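Local coordinates for tyrosine specific protein phosphatase (Trypanosoma cruzi, PDB 4AZ1) that probably removes phosphate groups from tyrosine residues of proteins, acting as a protein tyrosine phosphatase, at residues A[193-201]-A[272-280]; A[24-34]-A[257-268]. All blocks are in the same frame, centred on the assembly; numbering follows the deposited sequence.

Contact 1: residues A[193-201]-A[272-280]. With EDO (1,2-ethanediol), chain C.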
loop_
_atom_site.group_PDB
_atom_site.type_symbol
_atom_site.label_atom_id
_atom_site.label_comp_id
_atom_site.label_asym_id
_atom_site.label_seq_id
_atom_site.Cartn_x
_atom_site.Cartn_y
_atom_site.Cartn_z
ATOM N N GLY A 193 1.194 -19.434 -15.709
ATOM C CA GLY A 193 1.489 -20.160 -16.935
ATOM C C GLY A 193 0.752 -19.617 -18.155
ATOM O O GLY A 193 0.690 -20.278 -19.194
ATOM N N TRP A 194 0.191 -18.416 -18.034
ATOM C CA TRP A 194 -0.494 -17.783 -19.151
ATOM C C TRP A 194 -0.038 -16.317 -19.285
ATOM O O TRP A 194 -0.585 -15.421 -18.638
ATOM C CB TRP A 194 -2.009 -17.875 -18.938
ATOM C CG TRP A 194 -2.805 -17.236 -20.030
ATOM C CD1 TRP A 194 -2.347 -16.839 -21.253
ATOM C CD2 TRP A 194 -4.204 -16.919 -20.004
ATOM N NE1 TRP A 194 -3.368 -16.310 -21.990
ATOM C CE2 TRP A 194 -4.519 -16.338 -21.249
ATOM C CE3 TRP A 194 -5.218 -17.074 -19.054
ATOM C CZ2 TRP A 194 -5.803 -15.908 -21.568
ATOM C CZ3 TRP A 194 -6.497 -16.642 -19.373
ATOM C CH2 TRP A 194 -6.775 -16.070 -20.619
ATOM N N PRO A 195 0.972 -16.068 -20.130
ATOM C CA PRO A 195 1.491 -14.696 -20.218
ATOM C C PRO A 195 0.553 -13.793 -21.031
ATOM O O PRO A 195 -0.138 -14.280 -21.942
ATOM C CB PRO A 195 2.822 -14.877 -20.965
ATOM C CG PRO A 195 2.550 -16.061 -21.894
ATOM C CD PRO A 195 1.591 -16.976 -21.117
ATOM N N ASP A 196 0.512 -12.505 -20.700
ATOM C CA ASP A 196 -0.221 -11.547 -21.530
ATOM C C ASP A 196 0.243 -11.667 -22.985
ATOM O O ASP A 196 1.412 -11.956 -23.235
ATOM C CB ASP A 196 0.013 -10.122 -21.035
ATOM C CG ASP A 196 -1.014 -9.151 -21.565
ATOM O OD1 ASP A 196 -2.007 -9.607 -22.197
ATOM O OD2 ASP A 196 -0.841 -7.940 -21.329
ATOM N N HIS A 197 -0.688 -11.479 -23.928
ATOM C CA HIS A 197 -0.434 -11.631 -25.380
ATOM C C HIS A 197 -0.238 -13.077 -25.828
ATOM O O HIS A 197 0.057 -13.313 -26.996
ATOM C CB HIS A 197 0.765 -10.794 -25.872
ATOM C CG HIS A 197 0.604 -9.316 -25.675
ATOM N ND1 HIS A 197 1.096 -8.655 -24.566
ATOM C CD2 HIS A 197 0.028 -8.370 -26.449
ATOM C CE1 HIS A 197 0.823 -7.368 -24.667
ATOM N NE2 HIS A 197 0.173 -7.166 -25.798
ATOM N N GLY A 198 -0.375 -14.035 -24.912
ATOM C CA GLY A 198 -0.277 -15.443 -25.278
ATOM C C GLY A 198 -1.551 -16.197 -24.915
ATOM O O GLY A 198 -2.578 -15.577 -24.627
ATOM N N ILE A 199 -1.486 -17.528 -24.927
ATOM C CA ILE A 199 -2.591 -18.382 -24.474
ATOM C C ILE A 199 -2.104 -19.344 -23.370
ATOM O O ILE A 199 -0.892 -19.523 -23.194
ATOM C CB ILE A 199 -3.177 -19.184 -25.640
ATOM C CG1 ILE A 199 -2.114 -20.111 -26.218
ATOM C CG2 ILE A 199 -3.717 -18.238 -26.728
ATOM C CD1 ILE A 199 -2.660 -21.068 -27.275
ATOM N N PRO A 200 -3.036 -19.943 -22.607
ATOM C CA PRO A 200 -2.561 -20.837 -21.540
ATOM C C PRO A 200 -1.723 -21.994 -22.064
ATOM O O PRO A 200 -2.025 -22.565 -23.125
ATOM C CB PRO A 200 -3.859 -21.357 -20.922
ATOM C CG PRO A 200 -4.818 -20.212 -21.100
ATOM C CD PRO A 200 -4.477 -19.650 -22.471
ATOM N N GLN A 201 -0.666 -22.317 -21.322
ATOM C CA GLN A 201 0.237 -23.402 -21.687
ATOM C C GLN A 201 -0.486 -24.744 -21.705
ATOM O O GLN A 201 -0.205 -25.595 -22.566
ATOM C CB GLN A 201 1.454 -23.432 -20.749
ATOM C CG GLN A 201 2.448 -22.294 -21.024
ATOM C CD GLN A 201 3.413 -22.032 -19.872
ATOM O OE1 GLN A 201 3.607 -22.880 -18.993
ATOM N NE2 GLN A 201 4.020 -20.843 -19.871
ATOM N N GLN A 272 -9.770 -8.223 -23.518
ATOM C CA GLN A 272 -9.043 -7.134 -24.137
ATOM C C GLN A 272 -8.457 -7.527 -25.496
ATOM O O GLN A 272 -8.340 -6.693 -26.375
ATOM C CB GLN A 272 -7.916 -6.739 -23.173
ATOM C CG GLN A 272 -7.032 -5.569 -23.587
ATOM C CD GLN A 272 -5.990 -5.265 -22.503
ATOM O OE1 GLN A 272 -5.695 -6.116 -21.655
ATOM N NE2 GLN A 272 -5.449 -4.055 -22.521
ATOM N N ARG A 273 -8.082 -8.794 -25.659
ATOM C CA ARG A 273 -7.338 -9.218 -26.849
ATOM C C ARG A 273 -8.046 -10.357 -27.533
ATOM O O ARG A 273 -8.727 -11.148 -26.879
ATOM C CB ARG A 273 -5.908 -9.661 -26.475
ATOM C CG ARG A 273 -5.160 -8.630 -25.646
ATOM C CD ARG A 273 -3.655 -8.929 -25.575
ATOM N NE ARG A 273 -3.021 -8.244 -24.444
ATOM C CZ ARG A 273 -2.730 -6.939 -24.422
ATOM N NH1 ARG A 273 -3.044 -6.167 -25.463
ATOM N NH2 ARG A 273 -2.137 -6.397 -23.358
ATOM N N MET A 274 -7.867 -10.446 -28.848
ATOM C CA MET A 274 -8.577 -11.432 -29.654
ATOM C C MET A 274 -8.322 -12.855 -29.138
ATOM O O MET A 274 -9.252 -13.662 -29.000
ATOM C CB MET A 274 -8.175 -11.291 -31.129
ATOM C CG MET A 274 -8.921 -12.215 -32.092
ATOM S SD MET A 274 -8.189 -13.878 -32.156
ATOM C CE MET A 274 -6.803 -13.581 -33.263
ATOM N N GLU A 275 -7.065 -13.164 -28.838
ATOM C CA GLU A 275 -6.728 -14.525 -28.428
ATOM C C GLU A 275 -7.305 -14.827 -27.055
ATOM O O GLU A 275 -7.531 -15.989 -26.732
ATOM C CB GLU A 275 -5.213 -14.789 -28.465
ATOM C CG GLU A 275 -4.438 -14.068 -27.398
ATOM C CD GLU A 275 -4.132 -12.628 -27.764
ATOM O OE1 GLU A 275 -4.584 -12.161 -28.843
ATOM O OE2 GLU A 275 -3.426 -11.970 -26.966
ATOM N N GLN A 276 -7.581 -13.793 -26.258
ATOM C CA GLN A 276 -8.209 -14.035 -24.956
ATOM C C GLN A 276 -9.677 -14.437 -25.140
ATOM O O GLN A 276 -10.192 -15.246 -24.386
ATOM C CB GLN A 276 -8.075 -12.809 -24.032
ATOM C CG GLN A 276 -6.635 -12.602 -23.500
ATOM C CD GLN A 276 -6.403 -11.174 -23.028
ATOM O OE1 GLN A 276 -7.308 -10.337 -23.116
ATOM N NE2 GLN A 276 -5.187 -10.882 -22.546
ATOM N N TYR A 277 -10.335 -13.869 -26.145
ATOM C CA TYR A 277 -11.718 -14.222 -26.465
ATOM C C TYR A 277 -11.744 -15.642 -27.042
ATOM O O TYR A 277 -12.617 -16.471 -26.719
ATOM C CB TYR A 277 -12.281 -13.199 -27.472
ATOM C CG TYR A 277 -13.722 -13.434 -27.894
ATOM C CD1 TYR A 277 -14.780 -13.214 -27.006
ATOM C CD2 TYR A 277 -14.026 -13.845 -29.183
ATOM C CE1 TYR A 277 -16.109 -13.422 -27.398
ATOM C CE2 TYR A 277 -15.350 -14.058 -29.586
ATOM C CZ TYR A 277 -16.384 -13.836 -28.685
ATOM O OH TYR A 277 -17.695 -14.035 -29.081
ATOM N N PHE A 278 -10.763 -15.922 -27.891
ATOM C CA PHE A 278 -10.583 -17.262 -28.432
ATOM C C PHE A 278 -10.473 -18.317 -27.322
ATOM O O PHE A 278 -11.095 -19.384 -27.415
ATOM C CB PHE A 278 -9.345 -17.288 -29.314
ATOM C CG PHE A 278 -9.510 -18.119 -30.535
ATOM C CD1 PHE A 278 -10.097 -19.383 -30.454
ATOM C CD2 PHE A 278 -9.106 -17.639 -31.774
ATOM C CE1 PHE A 278 -10.262 -20.164 -31.598
ATOM C CE2 PHE A 278 -9.272 -18.410 -32.930
ATOM C CZ PHE A 278 -9.851 -19.675 -32.840
ATOM N N VAL A 279 -9.718 -18.018 -26.262
ATOM C CA VAL A 279 -9.533 -18.989 -25.171
ATOM C C VAL A 279 -10.874 -19.472 -24.573
ATOM O O VAL A 279 -11.000 -20.640 -24.199
ATOM C CB VAL A 279 -8.548 -18.475 -24.070
ATOM C CG1 VAL A 279 -8.447 -19.480 -22.903
ATOM C CG2 VAL A 279 -7.158 -18.259 -24.656
ATOM N N ILE A 280 -11.888 -18.606 -24.523
ATOM C CA ILE A 280 -13.175 -19.061 -23.997
ATOM C C ILE A 280 -13.749 -20.186 -24.869
ATOM O O ILE A 280 -14.201 -21.194 -24.338
ATOM C CB ILE A 280 -14.208 -17.927 -23.814
ATOM C CG1 ILE A 280 -13.620 -16.797 -22.965
ATOM C CG2 ILE A 280 -15.508 -18.470 -23.165
ATOM C CD1 ILE A 280 -14.426 -15.506 -23.035
HETATM C C1 EDO C . -5.782 -23.052 -24.409
HETATM O O1 EDO C . -4.516 -23.541 -24.871
HETATM C C2 EDO C . -6.312 -24.035 -23.378
HETATM O O2 EDO C . -7.531 -23.532 -22.829
HETATM O O HOH W 1 -4.434 -8.372 -21.296
HETATM O O HOH W 2 -3.179 -12.889 -24.210
#
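The Trp-Pro-Asp (WPD) loop of the tyrosine phosphatase fold here meets the Q-loop, the glutamine-containing turn that leads into helix 274-288. Asp-196 and Arg-273 form a two-pronged, side-on salt bridge. Arg-273 NE donates to Asp-196 OD1 (2.8 Å, N-H...O 167°) and Arg-273 NH2 to Asp-196 OD2 (2.9 Å), each oxygen being met on its syn side. The carboxylate is nevertheless twisted 38° from the guanidinium plane. His-197 lies flat over one face of that same guanidinium, planes 20° apart and NE2 3.2 Å from CZ of Arg-273, so edge and face are held by consecutive loop residues. Two waters fill in the polar seam: one joins Asp-196 OD1 to Gln-272 OE1 and Gln-276 NE2, the other Gly-198 O to Glu-275 OE2. Trp-194 NE1 donates to Gly-198 O (2.8 Å), from above the carbonyl plane, and so closes the loop on itself. Val-279 has CG1 anti to the backbone N, which puts CG2 anti to the carbonyl carbon; CG2 reaches Pro-200 CD at 3.7 Å and also touches Ile-199 CG2 and Trp-194 CZ2. Lys-129 is a second salt-bridge partner of Asp-196, and Trp-194 O accepts from Arg-232 of the HCSAGIGR signature motif, which in this family forms the phosphate-binding P-loop. The loop, which follows strand 184-191 and precedes helix 203-215, thus packs on helix 274-288, with Thr-235 of helix 232-247 touching both Trp-194 and Val-279.

Contact 2: residues A[24-34]-A[257-268]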
loop_
_atom_site.group_PDB
_atom_site.type_symbol
_atom_site.label_atom_id
_atom_site.label_comp_id
_atom_site.label_asym_id
_atom_site.label_seq_id
_atom_site.Cartn_x
_atom_site.Cartn_y
_atom_site.Cartn_z
ATOM N N GLU A 24 -16.310 -12.066 -34.546
ATOM C CA GLU A 24 -17.050 -11.731 -33.332
ATOM C C GLU A 24 -16.281 -10.758 -32.448
ATOM O O GLU A 24 -16.860 -9.822 -31.896
ATOM C CB GLU A 24 -17.366 -12.996 -32.523
ATOM C CG GLU A 24 -18.540 -13.806 -33.076
ATOM C CD GLU A 24 -18.751 -15.101 -32.296
ATOM O OE1 GLU A 24 -18.085 -15.305 -31.242
ATOM O OE2 GLU A 24 -19.595 -15.908 -32.733
ATOM N N PHE A 25 -14.980 -10.984 -32.291
ATOM C CA PHE A 25 -14.205 -10.081 -31.458
ATOM C C PHE A 25 -14.185 -8.656 -32.038
ATOM O O PHE A 25 -14.304 -7.681 -31.291
ATOM C CB PHE A 25 -12.788 -10.602 -31.233
ATOM C CG PHE A 25 -11.986 -9.753 -30.301
ATOM C CD1 PHE A 25 -12.193 -9.824 -28.926
ATOM C CD2 PHE A 25 -11.038 -8.860 -30.794
ATOM C CE1 PHE A 25 -11.455 -9.028 -28.052
ATOM C CE2 PHE A 25 -10.289 -8.065 -29.919
ATOM C CZ PHE A 25 -10.509 -8.150 -28.551
ATOM N N SER A 26 -14.046 -8.536 -33.359
ATOM C CA SER A 26 -14.079 -7.228 -33.995
ATOM C C SER A 26 -15.428 -6.547 -33.792
ATOM O O SER A 26 -15.498 -5.346 -33.541
ATOM C CB SER A 26 -13.758 -7.337 -35.489
ATOM O OG SER A 26 -12.410 -7.736 -35.672
ATOM N N LEU A 27 -16.500 -7.322 -33.883
ATOM C CA LEU A 27 -17.834 -6.796 -33.631
ATOM C C LEU A 27 -17.972 -6.291 -32.191
ATOM O O LEU A 27 -18.597 -5.255 -31.945
ATOM C CB LEU A 27 -18.885 -7.858 -33.962
ATOM C CG LEU A 27 -20.360 -7.520 -33.779
ATOM C CD1 LEU A 27 -20.773 -6.384 -34.720
ATOM C CD2 LEU A 27 -21.204 -8.767 -34.028
ATOM N N LEU A 28 -17.367 -6.992 -31.240
ATOM C CA LEU A 28 -17.369 -6.510 -29.855
ATOM C C LEU A 28 -16.650 -5.165 -29.712
ATOM O O LEU A 28 -17.152 -4.262 -29.050
ATOM C CB LEU A 28 -16.725 -7.528 -28.913
ATOM C CG LEU A 28 -17.502 -8.803 -28.595
ATOM C CD1 LEU A 28 -16.576 -9.816 -27.944
ATOM C CD2 LEU A 28 -18.683 -8.511 -27.680
ATOM N N LEU A 29 -15.472 -5.037 -30.319
ATOM C CA LEU A 29 -14.734 -3.771 -30.269
ATOM C C LEU A 29 -15.563 -2.689 -30.941
ATOM O O LEU A 29 -15.643 -1.560 -30.460
ATOM C CB LEU A 29 -13.390 -3.898 -30.982
ATOM C CG LEU A 29 -12.387 -4.892 -30.403
ATOM C CD1 LEU A 29 -11.084 -4.810 -31.179
ATOM C CD2 LEU A 29 -12.161 -4.584 -28.937
ATOM N N ARG A 30 -16.187 -3.063 -32.054
ATOM C CA ARG A 30 -17.056 -2.171 -32.826
ATOM C C ARG A 30 -18.147 -1.522 -31.955
ATOM O O ARG A 30 -18.599 -0.421 -32.249
ATOM C CB ARG A 30 -17.647 -2.954 -34.015
ATOM C CG ARG A 30 -18.866 -2.364 -34.704
ATOM C CD ARG A 30 -18.492 -1.301 -35.718
ATOM N NE ARG A 30 -19.631 -0.918 -36.555
ATOM C CZ ARG A 30 -20.630 -0.145 -36.144
ATOM N NH1 ARG A 30 -20.639 0.322 -34.899
ATOM N NH2 ARG A 30 -21.624 0.158 -36.973
ATOM N N GLN A 31 -18.525 -2.184 -30.860
ATOM C CA GLN A 31 -19.594 -1.685 -29.994
ATOM C C GLN A 31 -19.098 -0.738 -28.916
ATOM O O GLN A 31 -19.906 -0.174 -28.163
ATOM C CB GLN A 31 -20.314 -2.847 -29.313
ATOM C CG GLN A 31 -21.624 -3.224 -29.959
ATOM C CD GLN A 31 -21.435 -4.052 -31.205
ATOM O OE1 GLN A 31 -21.328 -5.275 -31.133
ATOM N NE2 GLN A 31 -21.393 -3.392 -32.356
ATOM N N GLU A 32 -17.779 -0.581 -28.815
ATOM C CA GLU A 32 -17.212 0.269 -27.768
ATOM C C GLU A 32 -17.619 1.747 -27.899
ATOM O O GLU A 32 -17.478 2.360 -28.971
ATOM C CB GLU A 32 -15.691 0.119 -27.721
ATOM C CG GLU A 32 -15.255 -1.282 -27.305
ATOM C CD GLU A 32 -13.750 -1.404 -27.091
ATOM O OE1 GLU A 32 -13.000 -0.479 -27.493
ATOM O OE2 GLU A 32 -13.324 -2.435 -26.525
ATOM N N ASP A 33 -18.140 2.302 -26.805
ATOM C CA ASP A 33 -18.511 3.720 -26.758
ATOM C C ASP A 33 -18.479 4.255 -25.326
ATOM O O ASP A 33 -19.519 4.416 -24.684
ATOM C CB ASP A 33 -19.884 3.956 -27.387
ATOM C CG ASP A 33 -20.258 5.438 -27.434
ATOM O OD1 ASP A 33 -19.358 6.294 -27.238
ATOM O OD2 ASP A 33 -21.448 5.745 -27.675
ATOM N N PRO A 34 -17.272 4.567 -24.841
ATOM C CA PRO A 34 -16.998 4.940 -23.449
ATOM C C PRO A 34 -17.299 6.405 -23.170
ATOM O O PRO A 34 -17.251 6.826 -22.013
ATOM C CB PRO A 34 -15.497 4.697 -23.332
ATOM C CG PRO A 34 -14.973 5.045 -24.693
ATOM C CD PRO A 34 -16.061 4.646 -25.678
ATOM N N TYR A 257 -20.362 -14.955 -27.141
ATOM C CA TYR A 257 -20.600 -13.569 -27.483
ATOM C C TYR A 257 -21.504 -12.904 -26.427
ATOM O O TYR A 257 -21.182 -11.825 -25.924
ATOM C CB TYR A 257 -21.212 -13.452 -28.888
ATOM C CG TYR A 257 -21.278 -12.024 -29.363
ATOM C CD1 TYR A 257 -20.169 -11.419 -29.932
ATOM C CD2 TYR A 257 -22.442 -11.270 -29.225
ATOM C CE1 TYR A 257 -20.211 -10.103 -30.356
ATOM C CE2 TYR A 257 -22.494 -9.949 -29.655
ATOM C CZ TYR A 257 -21.367 -9.375 -30.211
ATOM O OH TYR A 257 -21.390 -8.071 -30.636
ATOM N N ASP A 258 -22.616 -13.549 -26.074
ATOM C CA ASP A 258 -23.558 -12.957 -25.117
ATOM C C ASP A 258 -22.934 -12.713 -23.733
ATOM O O ASP A 258 -23.121 -11.652 -23.126
ATOM C CB ASP A 258 -24.799 -13.831 -24.991
ATOM C CG ASP A 258 -25.636 -13.832 -26.260
ATOM O OD1 ASP A 258 -25.598 -12.826 -27.002
ATOM O OD2 ASP A 258 -26.334 -14.837 -26.515
ATOM N N VAL A 259 -22.197 -13.704 -23.248
ATOM C CA VAL A 259 -21.514 -13.613 -21.969
ATOM C C VAL A 259 -20.501 -12.472 -21.954
ATOM O O VAL A 259 -20.469 -11.673 -21.014
ATOM C CB VAL A 259 -20.796 -14.933 -21.647
ATOM C CG1 VAL A 259 -19.660 -14.710 -20.662
ATOM C CG2 VAL A 259 -21.795 -15.941 -21.097
ATOM N N VAL A 260 -19.681 -12.383 -22.994
ATOM C CA VAL A 260 -18.688 -11.317 -23.041
ATOM C C VAL A 260 -19.373 -9.961 -23.188
ATOM O O VAL A 260 -18.960 -8.981 -22.565
ATOM C CB VAL A 260 -17.626 -11.573 -24.129
ATOM C CG1 VAL A 260 -16.665 -10.387 -24.258
ATOM C CG2 VAL A 260 -16.843 -12.824 -23.768
ATOM N N SER A 261 -20.452 -9.918 -23.965
ATOM C CA SER A 261 -21.185 -8.673 -24.140
ATOM C C SER A 261 -21.701 -8.167 -22.790
ATOM O O SER A 261 -21.585 -6.979 -22.469
ATOM C CB SER A 261 -22.335 -8.872 -25.125
ATOM O OG SER A 261 -22.379 -7.813 -26.056
ATOM N N ALA A 262 -22.244 -9.074 -21.988
ATOM C CA ALA A 262 -22.774 -8.707 -20.671
ATOM C C ALA A 262 -21.677 -8.326 -19.668
ATOM O O ALA A 262 -21.891 -7.480 -18.798
ATOM C CB ALA A 262 -23.650 -9.818 -20.116
ATOM N N MET A 263 -20.512 -8.958 -19.769
ATOM C CA MET A 263 -19.392 -8.568 -18.922
ATOM C C MET A 263 -18.952 -7.153 -19.283
ATOM O O MET A 263 -18.671 -6.339 -18.406
ATOM C CB MET A 263 -18.208 -9.524 -19.100
ATOM C CG MET A 263 -18.391 -10.896 -18.477
ATOM S SD MET A 263 -16.836 -11.823 -18.474
ATOM C CE MET A 263 -16.412 -11.774 -20.226
ATOM N N ARG A 264 -18.884 -6.873 -20.582
ATOM C CA ARG A 264 -18.470 -5.557 -21.069
ATOM C C ARG A 264 -19.367 -4.407 -20.601
ATOM O O ARG A 264 -18.895 -3.282 -20.420
ATOM C CB ARG A 264 -18.356 -5.567 -22.602
ATOM C CG ARG A 264 -16.969 -5.936 -23.048
ATOM C CD ARG A 264 -16.815 -6.200 -24.542
ATOM N NE ARG A 264 -15.406 -6.501 -24.813
ATOM C CZ ARG A 264 -14.559 -5.662 -25.399
ATOM N NH1 ARG A 264 -14.991 -4.479 -25.830
ATOM N NH2 ARG A 264 -13.287 -6.013 -25.578
ATOM N N ARG A 265 -20.653 -4.684 -20.401
ATOM C CA ARG A 265 -21.569 -3.658 -19.908
ATOM C C ARG A 265 -21.276 -3.339 -18.451
ATOM O O ARG A 265 -21.675 -2.288 -17.945
ATOM C CB ARG A 265 -23.033 -4.102 -20.031
ATOM C CG ARG A 265 -23.594 -4.118 -21.443
ATOM C CD ARG A 265 -25.105 -4.414 -21.440
ATOM N NE ARG A 265 -25.412 -5.830 -21.206
ATOM C CZ ARG A 265 -25.523 -6.748 -22.169
ATOM N NH1 ARG A 265 -25.347 -6.417 -23.447
ATOM N NH2 ARG A 265 -25.811 -8.005 -21.858
ATOM N N GLN A 266 -20.593 -4.252 -17.769
ATOM C CA GLN A 266 -20.374 -4.091 -16.333
ATOM C C GLN A 266 -18.953 -3.627 -16.016
ATOM O O GLN A 266 -18.694 -3.072 -14.952
ATOM C CB GLN A 266 -20.694 -5.399 -15.608
ATOM C CG GLN A 266 -22.154 -5.838 -15.693
ATOM C CD GLN A 266 -22.362 -7.212 -15.084
ATOM O OE1 GLN A 266 -22.387 -7.365 -13.862
ATOM N NE2 GLN A 266 -22.491 -8.225 -15.935
ATOM N N ARG A 267 -18.034 -3.869 -16.945
ATOM C CA ARG A 267 -16.669 -3.348 -16.847
ATOM C C ARG A 267 -16.133 -3.142 -18.260
ATOM O O ARG A 267 -15.841 -4.105 -18.971
ATOM C CB ARG A 267 -15.752 -4.307 -16.074
ATOM C CG ARG A 267 -14.301 -3.810 -15.915
ATOM C CD ARG A 267 -13.563 -4.609 -14.840
ATOM N NE ARG A 267 -12.117 -4.350 -14.800
ATOM C CZ ARG A 267 -11.533 -3.389 -14.084
ATOM N NH1 ARG A 267 -12.272 -2.555 -13.354
ATOM N NH2 ARG A 267 -10.205 -3.251 -14.115
ATOM N N PHE A 268 -16.015 -1.881 -18.659
ATOM C CA PHE A 268 -15.642 -1.537 -20.027
ATOM C C PHE A 268 -14.389 -2.271 -20.495
ATOM O O PHE A 268 -13.360 -2.252 -19.817
ATOM C CB PHE A 268 -15.415 -0.032 -20.144
ATOM C CG PHE A 268 -15.177 0.423 -21.544
ATOM C CD1 PHE A 268 -16.251 0.705 -22.378
ATOM C CD2 PHE A 268 -13.879 0.547 -22.042
ATOM C CE1 PHE A 268 -16.045 1.114 -23.689
ATOM C CE2 PHE A 268 -13.662 0.948 -23.356
ATOM C CZ PHE A 268 -14.751 1.231 -24.180
HETATM O O HOH W 3 -18.130 -3.918 -26.769
#
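Three flat groups of 257-268 carry this contact with 24-34: the Tyr-257 and Phe-268 rings and the Arg-264 guanidinium. Phe-268 takes Pro-34 CB over one face, a CH-pi contact 3.9 Å from the ring centroid and 26° off its normal, while Asp-33 N lies at the ring edge. The guanidinium has Leu-28 CB over one face and Glu-32 at its edge. Tyr-257 meets Glu-24 O at its edge, whereas Leu-28 CD2 approaches CE1 of that ring obliquely, at 3.5 Å. Leu-28 is a knob in a hole formed by Tyr-257, Val-260, Ser-261 and Arg-264, its CD1 3.7 Å from Val-260 CG1. This suits helix segments that run nearly parallel, crossing at -24° with axes 11.2 Å apart. Glu-32, its chain extended beyond CG (chi2 -173°), places OE2 2.7 Å from Arg-264 NH1. The bond uses the anti lone pair, and carboxylate and guanidinium are nearly coplanar. NH2 of Arg-264 donates to Val-271 O, which gives the guanidinium a second tie. The chemistry implies mixed, partly polar packing around Leu-28, with the salt bridge to Glu-32 beside it and a proline-phenylalanine contact where the first helix has given way to loop.

Both contacts meet through helix 274-288, their centres about 17 Å apart, yet contact 2 is the more superficial: five of its fourteen touching residues are exposed, against one of ten in contact 1. Contact 1 joins the WPD loop and Q-loop, which line the active site in this family, with waters and a stacked histidine around its salt bridge. Contact 2 packs the helix 14-30 region against the helix 255-266 region through Leu-28, Tyr-257 and Phe-268, with Arg-264 covered almost as much as Leu-28. Each uses one arginine-carboxylate pair, gripped by two nitrogens in contact 1 and one in contact 2. They touch directly: Tyr-277 OH lies 2.5 Å from Glu-24 OE1, a probable hydrogen bond.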